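Local coordinates for protein probable dipeptidase (Pseudomonas aeruginosa, PDB 3B40) that probably acts as a metal-dependent dipeptidase of the membrane dipeptidase (M19) family, built on a TIM-barrel fold, at residues V199-L202 with N203-V207; G189-P193 with L194-A198. The protein carries 11 engineered substitutions. All coordinates share one frame; numbering follows the deposited sequence. Where two conformers were deposited one is given.

Contact 1 of 2, residues V199-L202 with N203-V207; sequences VERL and NDLGV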
ATOM      1  N   VAL A 199      -7.641  16.514   7.233  1.00 11.65           N
ATOM      2  CA  VAL A 199      -6.557  16.979   6.376  1.00 12.30           C
ATOM      3  C   VAL A 199      -5.758  18.146   7.017  1.00 12.12           C
ATOM      4  O   VAL A 199      -4.518  18.154   7.014  1.00 11.18           O
ATOM      5  CB  VAL A 199      -7.076  17.444   5.001  1.00 12.04           C
ATOM      6  CG1 VAL A 199      -5.945  18.140   4.215  1.00  9.46           C
ATOM      7  CG2 VAL A 199      -7.685  16.250   4.198  1.00 12.10           C
ATOM      8  N   GLU A 200      -6.488  19.135   7.520  1.00 12.00           N
ATOM      9  CA  GLU A 200      -5.886  20.220   8.300  1.00 12.44           C
ATOM     10  C   GLU A 200      -5.116  19.674   9.525  1.00 12.81           C
ATOM     11  O   GLU A 200      -3.972  20.087   9.799  1.00 13.34           O
ATOM     12  CB  GLU A 200      -6.958  21.252   8.717  1.00 11.87           C
ATOM     13  CG  GLU A 200      -6.397  22.491   9.502  1.00 13.84           C
ATOM     14  CD  GLU A 200      -5.429  23.369   8.712  1.00 14.50           C
ATOM     15  OE1 GLU A 200      -4.631  24.100   9.345  1.00 16.91           O
ATOM     16  OE2 GLU A 200      -5.469  23.377   7.465  1.00 15.77           O
ATOM     17  N   ARG A 201      -5.727  18.751  10.269  1.00 12.50           N
ATOM     18  CA  ARG A 201      -5.077  18.192  11.466  1.00 12.36           C
ATOM     19  C   ARG A 201      -3.789  17.461  11.134  1.00 13.02           C
ATOM     20  O   ARG A 201      -2.802  17.623  11.836  1.00 12.64           O
ATOM     21  CB  ARG A 201      -6.028  17.294  12.278  1.00 12.39           C
ATOM     22  CG  ARG A 201      -5.453  16.740  13.603  1.00 13.02           C
ATOM     23  CD  ARG A 201      -5.049  17.824  14.601  1.00 14.65           C
ATOM     24  NE  ARG A 201      -6.138  18.748  14.867  1.00 15.21           N
ATOM     25  CZ  ARG A 201      -7.140  18.514  15.706  1.00 16.56           C
ATOM     26  NH1 ARG A 201      -7.201  17.359  16.389  1.00 12.98           N
ATOM     27  NH2 ARG A 201      -8.095  19.445  15.844  1.00 18.37           N
ATOM     28  N   LEU A 202      -3.794  16.697  10.040  1.00 12.99           N
ATOM     29  CA  LEU A 202      -2.590  15.963   9.592  1.00 14.41           C
ATOM     30  C   LEU A 202      -1.480  16.918   9.148  1.00 14.38           C
ATOM     31  O   LEU A 202      -0.277  16.697   9.432  1.00 14.32           O
ATOM     32  CB  LEU A 202      -2.963  15.005   8.437  1.00 13.23           C
ATOM     33  CG  LEU A 202      -3.810  13.822   8.954  1.00 16.27           C
ATOM     34  CD1 LEU A 202      -4.441  13.022   7.839  1.00 16.67           C
ATOM     35  CD2 LEU A 202      -3.033  12.891   9.903  1.00 15.26           C
ATOM     36  N   ASN A 203      -1.874  17.967   8.423  1.00 14.44           N
ATOM     37  CA  ASN A 203      -0.901  18.995   8.035  1.00 14.25           C
ATOM     38  C   ASN A 203      -0.234  19.577   9.290  1.00 14.04           C
ATOM     39  O   ASN A 203       1.012  19.702   9.329  1.00 14.38           O
ATOM     40  CB  ASN A 203      -1.568  20.141   7.253  1.00 14.47           C
ATOM     41  CG  ASN A 203      -1.822  19.831   5.778  1.00 13.23           C
ATOM     42  OD1 ASN A 203      -2.473  20.632   5.113  1.00 11.94           O
ATOM     43  ND2 ASN A 203      -1.339  18.685   5.262  1.00 13.47           N
ATOM     44  N   ASP A 204      -1.052  19.941  10.297  1.00 13.05           N
ATOM     45  CA  ASP A 204      -0.584  20.541  11.554  1.00 13.01           C
ATOM     46  C   ASP A 204       0.347  19.603  12.311  1.00 13.47           C
ATOM     47  O   ASP A 204       1.339  20.035  12.882  1.00 13.11           O
ATOM     48  CB  ASP A 204      -1.758  20.893  12.508  1.00 13.19           C
ATOM     49  CG  ASP A 204      -2.591  22.063  12.016  1.00 13.89           C
ATOM     50  OD1 ASP A 204      -2.102  22.793  11.132  1.00 15.57           O
ATOM     51  OD2 ASP A 204      -3.768  22.228  12.466  1.00 12.97           O
ATOM     52  N   LEU A 205      -0.024  18.329  12.367  1.00 12.69           N
ATOM     53  CA  LEU A 205       0.776  17.310  13.011  1.00 12.86           C
ATOM     54  C   LEU A 205       2.075  16.936  12.278  1.00 12.67           C
ATOM     55  O   LEU A 205       2.928  16.278  12.854  1.00 11.90           O
ATOM     56  CB  LEU A 205      -0.081  16.058  13.232  1.00 13.24           C
ATOM     57  CG  LEU A 205      -1.110  16.154  14.347  1.00 14.26           C
ATOM     58  CD1 LEU A 205      -2.002  14.937  14.337  1.00 17.69           C
ATOM     59  CD2 LEU A 205      -0.437  16.337  15.730  1.00 14.85           C
ATOM     60  N   GLY A 206       2.228  17.348  11.021  1.00 12.48           N
ATOM     61  CA  GLY A 206       3.401  16.922  10.236  1.00 12.54           C
ATOM     62  C   GLY A 206       3.376  15.434   9.890  1.00 13.30           C
ATOM     63  O   GLY A 206       4.417  14.757   9.905  1.00 14.11           O
ATOM     64  N   VAL A 207       2.196  14.933   9.538  1.00 12.69           N
ATOM     65  CA  VAL A 207       1.990  13.525   9.170  1.00 13.00           C
ATOM     66  C   VAL A 207       1.708  13.486   7.686  1.00 12.92           C
ATOM     67  O   VAL A 207       0.909  14.297   7.195  1.00 13.20           O
ATOM     68  CB  VAL A 207       0.808  12.894   9.960  1.00 12.54           C
ATOM     69  CG1 VAL A 207       0.412  11.503   9.381  1.00 12.60           C
ATOM     70  CG2 VAL A 207       1.181  12.766  11.389  1.00 10.23           C
TER
HETATM   71  O   HOH W   1      -3.432  23.107   6.018  1.00 28.79           O

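Contact 2 of 2, residues G189-P193 with L194-A198; sequences GGLSP and LGKQA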
ATOM      1  N   GLY A 189     -19.409  11.927  -1.467  1.00 13.97           N
ATOM      2  CA  GLY A 189     -18.892  12.901  -2.441  1.00 13.68           C
ATOM      3  C   GLY A 189     -17.400  13.238  -2.302  1.00 14.08           C
ATOM      4  O   GLY A 189     -16.936  14.295  -2.759  1.00 12.84           O
ATOM      5  N   GLY A 190     -16.632  12.329  -1.705  1.00 13.87           N
ATOM      6  CA  GLY A 190     -15.182  12.545  -1.498  1.00 13.61           C
ATOM      7  C   GLY A 190     -14.895  12.399  -0.017  1.00 13.56           C
ATOM      8  O   GLY A 190     -15.002  11.287   0.517  1.00 13.42           O
ATOM      9  N   LEU A 191     -14.590  13.525   0.643  1.00 13.49           N
ATOM     10  CA  LEU A 191     -14.474  13.604   2.113  1.00 13.37           C
ATOM     11  C   LEU A 191     -15.734  14.128   2.848  1.00 14.41           C
ATOM     12  O   LEU A 191     -16.452  14.991   2.333  1.00 13.72           O
ATOM     13  CB  LEU A 191     -13.298  14.482   2.497  1.00 12.55           C
ATOM     14  CG  LEU A 191     -11.943  14.162   1.848  1.00 12.09           C
ATOM     15  CD1 LEU A 191     -11.006  15.267   2.183  1.00 12.69           C
ATOM     16  CD2 LEU A 191     -11.378  12.852   2.364  1.00  6.51           C
ATOM     17  N   SER A 192     -15.974  13.616   4.065  1.00 15.23           N
ATOM     18  CA  SER A 192     -16.994  14.177   4.952  1.00 14.93           C
ATOM     19  C   SER A 192     -16.421  15.458   5.551  1.00 16.02           C
ATOM     20  O   SER A 192     -15.219  15.743   5.375  1.00 15.68           O
ATOM     21  CB  SER A 192     -17.370  13.174   6.053  1.00 15.84           C
ATOM     22  OG  SER A 192     -16.286  12.936   6.961  1.00 13.51           O
ATOM     23  N   PRO A 193     -17.257  16.247   6.254  1.00 16.55           N
ATOM     24  CA  PRO A 193     -16.689  17.388   6.982  1.00 17.05           C
ATOM     25  C   PRO A 193     -15.547  17.014   7.962  1.00 16.63           C
ATOM     26  O   PRO A 193     -14.553  17.728   8.047  1.00 16.22           O
ATOM     27  CB  PRO A 193     -17.918  17.978   7.690  1.00 17.61           C
ATOM     28  CG  PRO A 193     -19.047  17.646   6.710  1.00 18.24           C
ATOM     29  CD  PRO A 193     -18.737  16.222   6.361  1.00 16.53           C
ATOM     30  N   LEU A 194     -15.675  15.892   8.670  1.00 16.79           N
ATOM     31  CA  LEU A 194     -14.597  15.462   9.562  0.50 16.29           C
ATOM     32  C   LEU A 194     -13.334  15.014   8.774  1.00 15.84           C
ATOM     33  O   LEU A 194     -12.206  15.305   9.202  1.00 15.66           O
ATOM     34  CB  LEU A 194     -15.100  14.411  10.567  0.50 17.07           C
ATOM     35  CG  LEU A 194     -15.499  14.852  11.996  0.50 16.50           C
ATOM     36  CD1 LEU A 194     -16.419  16.069  12.056  0.50 18.00           C
ATOM     37  CD2 LEU A 194     -16.139  13.702  12.772  0.50 16.80           C
ATOM     38  N   GLY A 195     -13.503  14.376   7.608  1.00 14.79           N
ATOM     39  CA  GLY A 195     -12.348  14.026   6.770  1.00 14.16           C
ATOM     40  C   GLY A 195     -11.594  15.270   6.302  1.00 14.73           C
ATOM     41  O   GLY A 195     -10.361  15.292   6.237  1.00 14.38           O
ATOM     42  N   LYS A 196     -12.340  16.318   5.972  1.00 13.78           N
ATOM     43  CA  LYS A 196     -11.758  17.606   5.598  1.00 15.29           C
ATOM     44  C   LYS A 196     -11.005  18.251   6.774  1.00 15.35           C
ATOM     45  O   LYS A 196      -9.936  18.803   6.591  1.00 17.47           O
ATOM     46  CB  LYS A 196     -12.859  18.554   5.093  1.00 14.14           C
ATOM     47  CG  LYS A 196     -13.448  18.118   3.776  1.00 15.52           C
ATOM     48  CD  LYS A 196     -14.391  19.190   3.263  1.00 20.28           C
ATOM     49  CE  LYS A 196     -14.556  19.078   1.774  1.00 21.02           C
ATOM     50  NZ  LYS A 196     -15.745  18.295   1.542  1.00 22.50           N
ATOM     51  N   GLN A 197     -11.572  18.166   7.969  1.00 15.14           N
ATOM     52  CA  GLN A 197     -10.897  18.604   9.170  1.00 15.99           C
ATOM     53  C   GLN A 197      -9.669  17.723   9.457  1.00 14.81           C
ATOM     54  O   GLN A 197      -8.666  18.218   9.969  1.00 14.72           O
ATOM     55  CB  GLN A 197     -11.883  18.585  10.351  1.00 15.83           C
ATOM     56  CG  GLN A 197     -12.978  19.656  10.207  1.00 18.90           C
ATOM     57  CD  GLN A 197     -14.062  19.582  11.264  1.00 19.81           C
ATOM     58  OE1 GLN A 197     -13.847  19.077  12.357  1.00 27.70           O
ATOM     59  NE2 GLN A 197     -15.220  20.156  10.958  1.00 24.29           N
ATOM     60  N   ALA A 198      -9.747  16.430   9.126  1.00 12.85           N
ATOM     61  CA  ALA A 198      -8.584  15.524   9.272  1.00 12.63           C
ATOM     62  C   ALA A 198      -7.384  15.979   8.416  1.00 12.62           C
ATOM     63  O   ALA A 198      -6.244  15.859   8.836  1.00 13.13           O
ATOM     64  CB  ALA A 198      -8.972  14.084   8.945  1.00 12.40           C
TER

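Contact 1 of 2, residues V199-L202 with N203-V207
A Schellman motif ends the helix 193-205 here, and Leu202 and Val207 meet across it. Val207 N donates to Leu202 O at 3.0 Å in a nearly straight bond (176° at the hydrogen), Gly206 N donates a hydrogen bond to Asn203 O, and Gly206 itself takes a positive phi that turns the chain out of the helix. Leu202 CD2 then lies 3.8 Å from Val207 CG1, an apolar pair spanning the turn whose members both also touch Phe161 of the strand 160-162. Before the cap, ordinary i to i+4 bonds run from Asn203, Asp204 and Leu205 to the carbonyls of Val199, Glu200 and Arg201. On the outer side, the chain of Glu200 bends at chi2 (63°), bringing Glu200 OE1 to within 3.4 Å of Asp204 OD1, with the two carboxylate planes 79° apart. Arg227 makes a salt bridge to each, through NH1 to Glu200 OE1 and NH2 to Asp204 OD1. A water links the other carboxylate oxygen of Glu200 to Asn203, donating to Glu200 OE2 and, at 2.8 Å, to Asn203 OD1, which also accepts from the backbone N of Arg227. Further round the helix, Arg201 CG packs at 4.0 Å against Leu205 CD1, while the guanidinium of Arg201 pairs with Asp151. The shared arginine would be expected to offset the repulsion between Glu200 and Asp204 and favour both in their ionised form.

Contact 2 of 2, residues G189-P193 with L194-A198
Leu191 and Lys196 meet at an oblique angle at the start of the helix 193-205, Leu191 CB lying 3.9 Å from Lys196 CG. The aliphatic chain of the lysine runs back past the serine carbonyl, with Lys196 CG 3.4 Å from Ser192 O. A bend at chi4 (95°) then turns Lys196 NZ to Leu191 O in a weak hydrogen bond of 3.5 Å. Ser192 is the N-cap. Its OG, placed between the backbone N and the carbonyl carbon (chi1 67°), faces the first turn, and Ser192 OG accepts from Gly195 N at 3.2 Å; OG also hydrogen-bonds to Asp170 O. Ser192 O accepts from Lys196 N at 3.0 Å, nearly in line with the C=O bond. One residue on, Pro193 O receives Gln197 N, and Gln197 CG passes 3.3 Å from Pro193 O. Gly195, without a side chain, lies on the side facing Leu191. The buried leucine leans on Ala218 of the helix 216-225, and Gln221 of that helix hydrogen-bonds to Gly189 O and Leu191 N, joining the incoming loop to the neighbouring helix, while Ala198 touches Phe163 and Trp171 in the loop after the strand 160-162.

Contacts 1 and 2 hold opposite ends of one helix, 193-205, with centres about 13 Å apart, and they meet where Val199 CG2 packs 4.0 Å from Leu191 CD1. Contact 1 is the more buried; in contact 2 as many touching residues are exposed as buried, and both bury a polar side chain, Asn203 in one and Ser192 in the other. The N-terminal end is capped by a serine side chain, whereas the C-terminal end is closed by the backbone hydrogen bonds of the Schellman motif, through a glycine. Two acidic groups share an arginine near the C-terminal end, but the lysine at the start makes weak hydrogen bonds to neutral oxygens. In the barrel, the helix forms the crossover between the parallel neighbouring strands 160-162 and 208-210.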